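Long-range contacts in minor fimbrium subunit Mfa5 (Porphyromonas gingivalis ATCC 33277, PDB 6TO1), which serves as an accessory subunit of the minor fimbriae, the surface pili that mediate biofilm formation and adhesion to host cells and other oral bacteria: residues V124-V129 with N399-I404; P419-K424 with I471-D476; D264-G269 with F368-N373. All coordinates share one frame; numbering follows the deposited sequence. Where two conformers were deposited one is given.

Contact 1: residues V124-V129 with N399-I404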
loop_
_atom_site.group_PDB
_atom_site.type_symbol
_atom_site.label_atom_id
_atom_site.label_comp_id
_atom_site.label_asym_id
_atom_site.label_seq_id
_atom_site.Cartn_x
_atom_site.Cartn_y
_atom_site.Cartn_z
ATOM N N VAL A 124 9.286 3.540 -2.030
ATOM C CA VAL A 124 9.430 4.386 -3.215
ATOM C C VAL A 124 10.910 4.416 -3.598
ATOM O O VAL A 124 11.723 4.805 -2.762
ATOM C CB VAL A 124 8.883 5.791 -2.942
ATOM C CG1 VAL A 124 9.136 6.710 -4.141
ATOM C CG2 VAL A 124 7.393 5.740 -2.605
ATOM N N PRO A 125 11.307 4.024 -4.810
ATOM C CA PRO A 125 12.745 4.055 -5.148
ATOM C C PRO A 125 13.336 5.456 -5.056
ATOM O O PRO A 125 12.727 6.452 -5.465
ATOM C CB PRO A 125 12.799 3.514 -6.584
ATOM C CG PRO A 125 11.571 2.593 -6.652
ATOM C CD PRO A 125 10.517 3.359 -5.870
ATOM N N VAL A 126 14.526 5.525 -4.486
ATOM C CA VAL A 126 15.182 6.802 -4.233
ATOM C C VAL A 126 16.663 6.611 -4.503
ATOM O O VAL A 126 17.266 5.632 -4.047
ATOM C CB VAL A 126 14.938 7.305 -2.799
ATOM C CG1 VAL A 126 15.201 6.181 -1.770
ATOM C CG2 VAL A 126 15.785 8.543 -2.486
ATOM N N ASP A 127 17.237 7.516 -5.284
ATOM C CA ASP A 127 18.660 7.522 -5.564
ATOM C C ASP A 127 19.259 8.783 -4.957
ATOM O O ASP A 127 18.647 9.855 -5.014
ATOM C CB ASP A 127 18.949 7.483 -7.072
ATOM C CG ASP A 127 18.852 6.085 -7.653
ATOM O OD1 ASP A 127 19.014 5.099 -6.902
ATOM O OD2 ASP A 127 18.618 5.981 -8.881
ATOM N N VAL A 128 20.447 8.640 -4.378
ATOM C CA VAL A 128 21.140 9.704 -3.650
ATOM C C VAL A 128 22.550 9.807 -4.194
ATOM O O VAL A 128 23.222 8.783 -4.365
ATOM C CB VAL A 128 21.195 9.414 -2.135
ATOM C CG1 VAL A 128 21.944 10.506 -1.394
ATOM C CG2 VAL A 128 19.793 9.192 -1.592
ATOM N N VAL A 129 23.004 11.028 -4.455
ATOM C CA VAL A 129 24.406 11.274 -4.756
ATOM C C VAL A 129 24.970 12.140 -3.648
ATOM O O VAL A 129 24.525 13.279 -3.451
ATOM C CB VAL A 129 24.640 11.968 -6.112
ATOM C CG1 VAL A 129 26.171 12.053 -6.342
ATOM C CG2 VAL A 129 23.952 11.244 -7.236
ATOM N N ASN A 399 14.798 8.943 7.423
ATOM C CA ASN A 399 13.929 8.134 6.559
ATOM C C ASN A 399 14.000 8.699 5.147
ATOM O O ASN A 399 13.094 9.404 4.695
ATOM C CB ASN A 399 12.502 8.112 7.077
ATOM C CG ASN A 399 12.381 7.384 8.386
ATOM O OD1 ASN A 399 12.371 8.005 9.449
ATOM N ND2 ASN A 399 12.307 6.057 8.327
ATOM N N ILE A 400 15.090 8.392 4.445
ATOM C CA ILE A 400 15.215 8.909 3.094
ATOM C C ILE A 400 14.226 8.224 2.171
ATOM O O ILE A 400 13.804 8.799 1.161
ATOM C CB ILE A 400 16.658 8.756 2.589
ATOM C CG1 ILE A 400 16.869 9.664 1.371
ATOM C CG2 ILE A 400 16.979 7.333 2.234
ATOM C CD1 ILE A 400 16.864 11.170 1.738
ATOM N N ALA A 401 13.832 6.997 2.497
ATOM C CA ALA A 401 12.954 6.217 1.650
ATOM C C ALA A 401 11.533 6.333 2.177
ATOM O O ALA A 401 11.277 6.055 3.350
ATOM C CB ALA A 401 13.371 4.746 1.613
ATOM N N GLN A 402 10.635 6.784 1.316
ATOM C CA GLN A 402 9.217 6.822 1.621
ATOM C C GLN A 402 8.599 5.440 1.449
ATOM O O GLN A 402 9.029 4.639 0.619
ATOM C CB GLN A 402 8.516 7.819 0.695
ATOM C CG GLN A 402 7.015 7.911 0.904
ATOM C CD GLN A 402 6.309 8.792 -0.117
ATOM O OE1 GLN A 402 6.901 9.265 -1.099
ATOM N NE2 GLN A 402 5.033 9.023 0.120
ATOM N N THR A 403 7.561 5.178 2.227
ATOM C CA THR A 403 6.673 4.055 1.980
ATOM C C THR A 403 5.271 4.605 1.770
ATOM O O THR A 403 4.874 5.588 2.415
ATOM C CB THR A 403 6.682 3.050 3.127
ATOM O OG1 THR A 403 6.301 3.715 4.325
ATOM C CG2 THR A 403 8.071 2.448 3.290
ATOM N N ILE A 404 4.536 3.982 0.850
ATOM C CA ILE A 404 3.199 4.428 0.502
ATOM C C ILE A 404 2.230 4.069 1.631
ATOM O O ILE A 404 2.184 2.928 2.104
ATOM C CB ILE A 404 2.777 3.812 -0.836
ATOM C CG1 ILE A 404 3.712 4.225 -1.977
ATOM C CG2 ILE A 404 1.337 4.192 -1.165
ATOM C CD1 ILE A 404 3.769 5.751 -2.207
HETATM O O HOH W 1 11.602 7.339 -1.281
#

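Contact 2: residues P419-K424 with I471-D476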
loop_
_atom_site.group_PDB
_atom_site.type_symbol
_atom_site.label_atom_id
_atom_site.label_comp_id
_atom_site.label_asym_id
_atom_site.label_seq_id
_atom_site.Cartn_x
_atom_site.Cartn_y
_atom_site.Cartn_z
ATOM N N PRO A 419 -28.288 -19.152 -3.985
ATOM C CA PRO A 419 -29.575 -19.793 -3.672
ATOM C C PRO A 419 -29.389 -20.929 -2.684
ATOM O O PRO A 419 -28.430 -21.698 -2.752
ATOM C CB PRO A 419 -30.068 -20.317 -5.029
ATOM C CG PRO A 419 -29.329 -19.544 -6.043
ATOM C CD PRO A 419 -27.992 -19.173 -5.426
ATOM N N GLY A 420 -30.348 -21.051 -1.772
ATOM C CA GLY A 420 -30.278 -22.068 -0.760
ATOM C C GLY A 420 -29.710 -21.607 0.557
ATOM O O GLY A 420 -29.805 -22.348 1.539
ATOM N N PHE A 421 -29.139 -20.409 0.618
ATOM C CA PHE A 421 -28.520 -19.896 1.838
ATOM C C PHE A 421 -29.080 -18.533 2.197
ATOM O O PHE A 421 -29.372 -17.710 1.328
ATOM C CB PHE A 421 -26.992 -19.872 1.657
ATOM C CG PHE A 421 -26.442 -21.222 1.379
ATOM C CD1 PHE A 421 -26.152 -22.093 2.418
ATOM C CD2 PHE A 421 -26.314 -21.667 0.077
ATOM C CE1 PHE A 421 -25.719 -23.366 2.163
ATOM C CE2 PHE A 421 -25.874 -22.943 -0.191
ATOM C CZ PHE A 421 -25.561 -23.793 0.850
ATOM N N ILE A 422 -29.271 -18.323 3.493
ATOM C CA ILE A 422 -29.744 -17.049 4.011
ATOM C C ILE A 422 -28.766 -16.540 5.056
ATOM O O ILE A 422 -28.059 -17.316 5.706
ATOM C CB ILE A 422 -31.155 -17.188 4.590
ATOM C CG1 ILE A 422 -31.146 -18.170 5.744
ATOM C CG2 ILE A 422 -32.127 -17.704 3.526
ATOM C CD1 ILE A 422 -32.559 -18.453 6.282
ATOM N N VAL A 423 -28.705 -15.227 5.177
ATOM C CA VAL A 423 -27.776 -14.573 6.076
ATOM C C VAL A 423 -28.477 -14.377 7.407
ATOM O O VAL A 423 -29.568 -13.805 7.468
ATOM C CB VAL A 423 -27.283 -13.234 5.505
ATOM C CG1 VAL A 423 -26.269 -12.625 6.463
ATOM C CG2 VAL A 423 -26.647 -13.423 4.147
ATOM N N LYS A 424 -27.854 -14.868 8.468
ATOM C CA LYS A 424 -28.427 -14.760 9.802
ATOM C C LYS A 424 -28.756 -13.308 10.110
ATOM O O LYS A 424 -27.938 -12.414 9.888
ATOM C CB LYS A 424 -27.433 -15.329 10.813
ATOM C CG LYS A 424 -27.920 -15.319 12.264
ATOM C CD LYS A 424 -26.894 -15.966 13.173
ATOM C CE LYS A 424 -27.333 -15.969 14.645
ATOM N NZ LYS A 424 -28.562 -16.770 14.841
ATOM N N ILE A 471 -24.187 -17.652 7.574
ATOM C CA ILE A 471 -25.235 -18.129 6.679
ATOM C C ILE A 471 -25.802 -19.433 7.230
ATOM O O ILE A 471 -25.097 -20.240 7.844
ATOM C CB ILE A 471 -24.787 -18.354 5.216
ATOM C CG1 ILE A 471 -23.664 -19.369 5.127
ATOM C CG2 ILE A 471 -24.405 -17.040 4.556
ATOM C CD1 ILE A 471 -23.243 -19.687 3.693
ATOM N N TYR A 472 -27.079 -19.653 6.946
ATOM C CA TYR A 472 -27.727 -20.921 7.213
ATOM C C TYR A 472 -28.205 -21.529 5.903
ATOM O O TYR A 472 -28.655 -20.814 5.002
ATOM C CB TYR A 472 -28.959 -20.752 8.109
ATOM C CG TYR A 472 -28.695 -20.311 9.513
ATOM C CD1 TYR A 472 -27.869 -21.037 10.346
ATOM C CD2 TYR A 472 -29.296 -19.165 10.012
ATOM C CE1 TYR A 472 -27.645 -20.629 11.654
ATOM C CE2 TYR A 472 -29.066 -18.747 11.322
ATOM C CZ TYR A 472 -28.245 -19.490 12.131
ATOM O OH TYR A 472 -28.001 -19.101 13.430
ATOM N N ALA A 473 -28.173 -22.854 5.827
ATOM C CA ALA A 473 -28.859 -23.553 4.736
ATOM C C ALA A 473 -30.375 -23.543 4.958
ATOM O O ALA A 473 -30.849 -23.771 6.074
ATOM C CB ALA A 473 -28.370 -24.990 4.627
ATOM N N ASP A 474 -31.126 -23.258 3.887
ATOM C CA ASP A 474 -32.598 -23.285 3.862
ATOM C C ASP A 474 -32.997 -24.649 3.297
ATOM O O ASP A 474 -32.994 -24.866 2.078
ATOM C CB ASP A 474 -33.113 -22.119 3.026
ATOM C CG ASP A 474 -34.614 -22.091 2.881
ATOM O OD1 ASP A 474 -35.294 -23.076 3.215
ATOM O OD2 ASP A 474 -35.104 -21.056 2.405
ATOM N N LEU A 475 -33.272 -25.601 4.196
ATOM C CA LEU A 475 -33.428 -26.990 3.768
ATOM C C LEU A 475 -34.597 -27.161 2.802
ATOM O O LEU A 475 -34.512 -27.943 1.848
ATOM C CB LEU A 475 -33.622 -27.892 4.993
ATOM C CG LEU A 475 -32.326 -28.399 5.625
ATOM C CD1 LEU A 475 -31.528 -27.241 6.226
ATOM C CD2 LEU A 475 -32.564 -29.471 6.695
ATOM N N ASP A 476 -35.718 -26.487 3.064
ATOM C CA ASP A 476 -36.886 -26.683 2.205
ATOM C C ASP A 476 -36.641 -26.109 0.811
ATOM O O ASP A 476 -37.069 -26.688 -0.192
ATOM C CB ASP A 476 -38.118 -26.030 2.818
ATOM C CG ASP A 476 -38.647 -26.774 4.044
ATOM O OD1 ASP A 476 -38.498 -28.007 4.130
ATOM O OD2 ASP A 476 -39.220 -26.102 4.921
#

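Contact 3: residues D264-G269 with F368-N373. With PO4 (phosphate ion), chain D.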
loop_
_atom_site.group_PDB
_atom_site.type_symbol
_atom_site.label_atom_id
_atom_site.label_comp_id
_atom_site.label_asym_id
_atom_site.label_seq_id
_atom_site.Cartn_x
_atom_site.Cartn_y
_atom_site.Cartn_z
ATOM N N ASP A 264 26.559 40.571 -2.042
ATOM C CA ASP A 264 26.936 41.688 -1.195
ATOM C C ASP A 264 27.981 41.258 -0.185
ATOM O O ASP A 264 28.900 42.013 0.122
ATOM C CB ASP A 264 25.693 42.251 -0.497
ATOM C CG ASP A 264 24.643 42.778 -1.484
ATOM O OD1 ASP A 264 24.238 42.015 -2.378
ATOM O OD2 ASP A 264 24.235 43.977 -1.368
ATOM N N LEU A 265 27.858 40.039 0.338
ATOM C CA LEU A 265 28.811 39.550 1.320
ATOM C C LEU A 265 30.204 39.407 0.736
ATOM O O LEU A 265 31.195 39.733 1.398
ATOM C CB LEU A 265 28.348 38.200 1.868
ATOM C CG LEU A 265 27.186 38.260 2.851
ATOM C CD1 LEU A 265 26.649 36.837 3.093
ATOM C CD2 LEU A 265 27.629 38.926 4.146
ATOM N N VAL A 266 30.313 38.855 -0.473
ATOM C CA VAL A 266 31.639 38.635 -1.011
ATOM C C VAL A 266 32.271 39.955 -1.403
ATOM O O VAL A 266 33.491 40.123 -1.291
ATOM C CB VAL A 266 31.614 37.640 -2.187
ATOM C CG1 VAL A 266 31.133 38.245 -3.485
ATOM C CG2 VAL A 266 32.988 37.078 -2.390
ATOM N N ILE A 267 31.469 40.915 -1.861
ATOM C CA ILE A 267 32.024 42.214 -2.227
ATOM C C ILE A 267 32.520 42.932 -0.984
ATOM O O ILE A 267 33.664 43.387 -0.926
ATOM C CB ILE A 267 30.986 43.047 -3.000
ATOM C CG1 ILE A 267 30.785 42.443 -4.389
ATOM C CG2 ILE A 267 31.436 44.517 -3.114
ATOM C CD1 ILE A 267 29.613 43.049 -5.185
ATOM N N GLN A 268 31.673 43.018 0.050
ATOM C CA GLN A 268 32.108 43.644 1.290
ATOM C C GLN A 268 33.298 42.907 1.873
ATOM O O GLN A 268 34.217 43.531 2.405
ATOM C CB GLN A 268 30.978 43.689 2.319
ATOM C CG GLN A 268 31.345 44.429 3.591
ATOM C CD GLN A 268 31.497 45.930 3.359
ATOM O OE1 GLN A 268 30.520 46.625 3.128
ATOM N NE2 GLN A 268 32.726 46.416 3.395
ATOM N N GLY A 269 33.291 41.573 1.801
ATOM C CA GLY A 269 34.388 40.819 2.383
ATOM C C GLY A 269 35.692 41.111 1.680
ATOM O O GLY A 269 36.737 41.283 2.315
ATOM N N PHE A 368 30.334 31.857 9.243
ATOM C CA PHE A 368 30.832 32.665 8.128
ATOM C C PHE A 368 29.651 32.820 7.184
ATOM O O PHE A 368 29.267 31.862 6.504
ATOM C CB PHE A 368 32.034 31.955 7.509
ATOM C CG PHE A 368 32.689 32.661 6.365
ATOM C CD1 PHE A 368 32.667 34.042 6.215
ATOM C CD2 PHE A 368 33.382 31.910 5.433
ATOM C CE1 PHE A 368 33.305 34.628 5.119
ATOM C CE2 PHE A 368 34.021 32.492 4.388
ATOM C CZ PHE A 368 33.973 33.847 4.217
ATOM N N ALA A 369 29.055 34.022 7.150
ATOM C CA ALA A 369 27.780 34.191 6.456
ATOM C C ALA A 369 27.875 33.878 4.957
ATOM O O ALA A 369 26.960 33.262 4.392
ATOM C CB ALA A 369 27.247 35.607 6.662
ATOM N N LEU A 370 28.951 34.307 4.284
ATOM C CA LEU A 370 29.050 34.022 2.850
ATOM C C LEU A 370 28.933 32.523 2.594
ATOM O O LEU A 370 28.231 32.073 1.671
ATOM C CB LEU A 370 30.386 34.526 2.286
ATOM C CG LEU A 370 30.783 34.108 0.875
ATOM C CD1 LEU A 370 29.727 34.540 -0.125
ATOM C CD2 LEU A 370 32.114 34.662 0.515
ATOM N N ALA A 371 29.630 31.732 3.399
ATOM C CA ALA A 371 29.635 30.287 3.196
ATOM C C ALA A 371 28.279 29.685 3.497
ATOM O O ALA A 371 27.750 28.904 2.700
ATOM C CB ALA A 371 30.694 29.637 4.082
ATOM N N ASN A 372 27.724 29.986 4.678
ATOM C CA ASN A 372 26.456 29.376 5.043
ATOM C C ASN A 372 25.334 29.835 4.118
ATOM O O ASN A 372 24.473 29.032 3.723
ATOM C CB ASN A 372 26.125 29.701 6.499
ATOM C CG ASN A 372 27.031 28.976 7.476
ATOM O OD1 ASN A 372 27.888 28.204 7.080
ATOM N ND2 ASN A 372 26.839 29.238 8.768
ATOM N N ASN A 373 25.307 31.132 3.791
ATOM C CA ASN A 373 24.246 31.656 2.945
ATOM C C ASN A 373 24.374 31.152 1.520
ATOM O O ASN A 373 23.358 30.913 0.858
ATOM C CB ASN A 373 24.249 33.183 3.003
ATOM C CG ASN A 373 23.798 33.695 4.361
ATOM O OD1 ASN A 373 23.486 32.900 5.249
ATOM N ND2 ASN A 373 23.754 35.007 4.524
HETATM P P PO4 D . 24.029 32.254 8.884
HETATM O O1 PO4 D . 23.821 30.786 9.190
HETATM O O2 PO4 D . 23.058 32.715 7.819
HETATM O O3 PO4 D . 23.752 33.101 10.105
HETATM O O4 PO4 D . 25.439 32.496 8.408
#

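Contact 1: residues V124-V129 with N399-I404
Ile400 meets Val126 and Val128 where the first strand of the von Willebrand factor type A domain is covered by the loop leading out of it. Strand 126-133 lies inside a mixed six-stranded sheet, between strands 170-177 and 227-234, and the loop 399-404 follows helix 390-395. Taken end to end, the touching parts run in nearly opposite directions, 166° apart. Ile400 places CG1 opposite its backbone N (chi1 -163°), which brings this one carbon to both valines: it is 4.2 Å from Val126 CG2 and also 4.2 Å from Val128 CG2. The same isoleucine touches His229, so it touches two neighbouring strands of the sheet. Ala401 comes next, with its CB 4.1 Å from Val126 CG1. The two methyls of Val126 are thus divided, CG2 going to Ile400 and CG1 to Ala401. Gln402 adds a backbone hydrogen bond to the apolar contacts, and its extended side chain runs beside Val124 CG2. Its carbonyl O receives the backbone N-H of Val124 over 2.9 Å (Val124 N to Gln402 O), and the angle of 173° at the hydrogen shows an almost straight bond. A water molecule supplements it, accepting from Gln402 N at 2.8 Å while sitting 2.9 Å from Val124 O. Gln402 therefore uses both its N-H and its C=O toward Val124, one through water and one directly. The pairing joins the residues leading into the first strand to the loop that follows the last strand and helix 390-395. Finally Ile404, whose carbonyl O also accepts from Ser461 OG, crosses Val124 at about a right angle, and the packing closes at Ile404 CD1, 3.6 Å from Val124 CG2.

Contact 2: residues P419-K424 with I471-D476
Lys424 lays its aliphatic chain obliquely along the outer end of the Tyr472 ring, with Lys424 CG 3.7 Å from Tyr472 CE2. The chain is extended as far as CE and then bends (chi4 63°), which turns NZ to the ring edge, in the ring plane, where it donates to the hydroxyl at 2.8 Å (Lys424 NZ to Tyr472 OH). The pair sits by strands 421-423 and 463-473, which form an antiparallel ladder in a sheet that strand 110-119 continues on the far side of 463-473. Ile422 and Tyr472 are its hydrogen-bonded pair: Ile422 N reaches Tyr472 O at 3.0 Å, and Tyr472 N reaches Ile422 O at 2.8 Å. Just past the ladder, Asp474 N donates to Gly420 O at 2.8 Å, where Asp474 becomes the N-cap of helix 475-480 and turns OD1 to Tyr477 N. Phe421, Val423, Ile471 and Ala473 point to the sheet face opposite Tyr472. There the Phe421 ring touches two residues of the partner strand, CD1 lying 4.0 Å from Ile471 CD1 and CE1 4.0 Å from Ala473 CB. Lys424 NZ also forms a salt bridge with Glu106, and Tyr472 OH is hydrogen-bonded to Asp104. The ammonium and hydroxyl thus belong to a network with two acids, which would be expected to favour a charged lysine.

Contact 3: residues D264-G269 with F368-N373
Asn373 ND2 is held by a hydrogen bond to the backbone O of Asn260, and the same nitrogen lies 3.7 Å from Leu265 CD1, so the amide lies at the margin of the apolar contact. OD1, the other end of the amide, is 2.6 Å from O2 of a phosphate ion, probably taken up from the crystallisation liquor. Lys376 NZ also binds this ion, and Asn372 ND2 adds a weak hydrogen bond to its O1. Between the helices themselves the contact is apolar. Leu265 inserts CD1 against the first turn of helix 369-378: this methyl is 3.6 Å from Leu370 N and 3.8 Å from Ala369 CB, touching backbone and side chain together. Helix 369-378 belongs to the Rossmann-like core of the von Willebrand factor type A domain, where it connects the adjacent parallel strands 357-362 and 385-387 in a beta-alpha-beta crossover. Helix 262-272 lies in the long excursion between strands 227-234 and 357-362 and packs nearly antiparallel to it, at 160°, with the short axes 9.7 Å apart. The closest CA atoms are those of Leu265 and Leu370, 5.7 Å apart. Leu370 also meets Val266, its CD2 3.9 Å from Val266 CG2, and the two side chains meet at a slant. Tyr277 of helix 274-277 touches both Val266 and Leu370 as well as Phe368. The side chain of Leu370 lies about 11 Å from the magnesium ion bound by Ser135, Ser137 and Thr207.

From the N terminus, the chain first passes through strands 90-98 and 110-119, then reaches the first strand of the type A domain sheet at 124-129. This segment meets its partner only at 399-404, about 270 residues later, closing contact 1 between the start of that strand and the loop after helix 390-395. Within that loop, contact 3 opens at 264-269 and closes at 368-373, joining helix 262-272 to a helix of the core; its nearest atoms are about 17 Å from those of contact 1. Contact 2 follows in series, pairing 419-424 with 471-476 in the next, beta-rich part, where strand 110-119 also takes its place. Centres of contacts 2 and 3 lie about 82 Å apart, on opposite sides of the chain's centre.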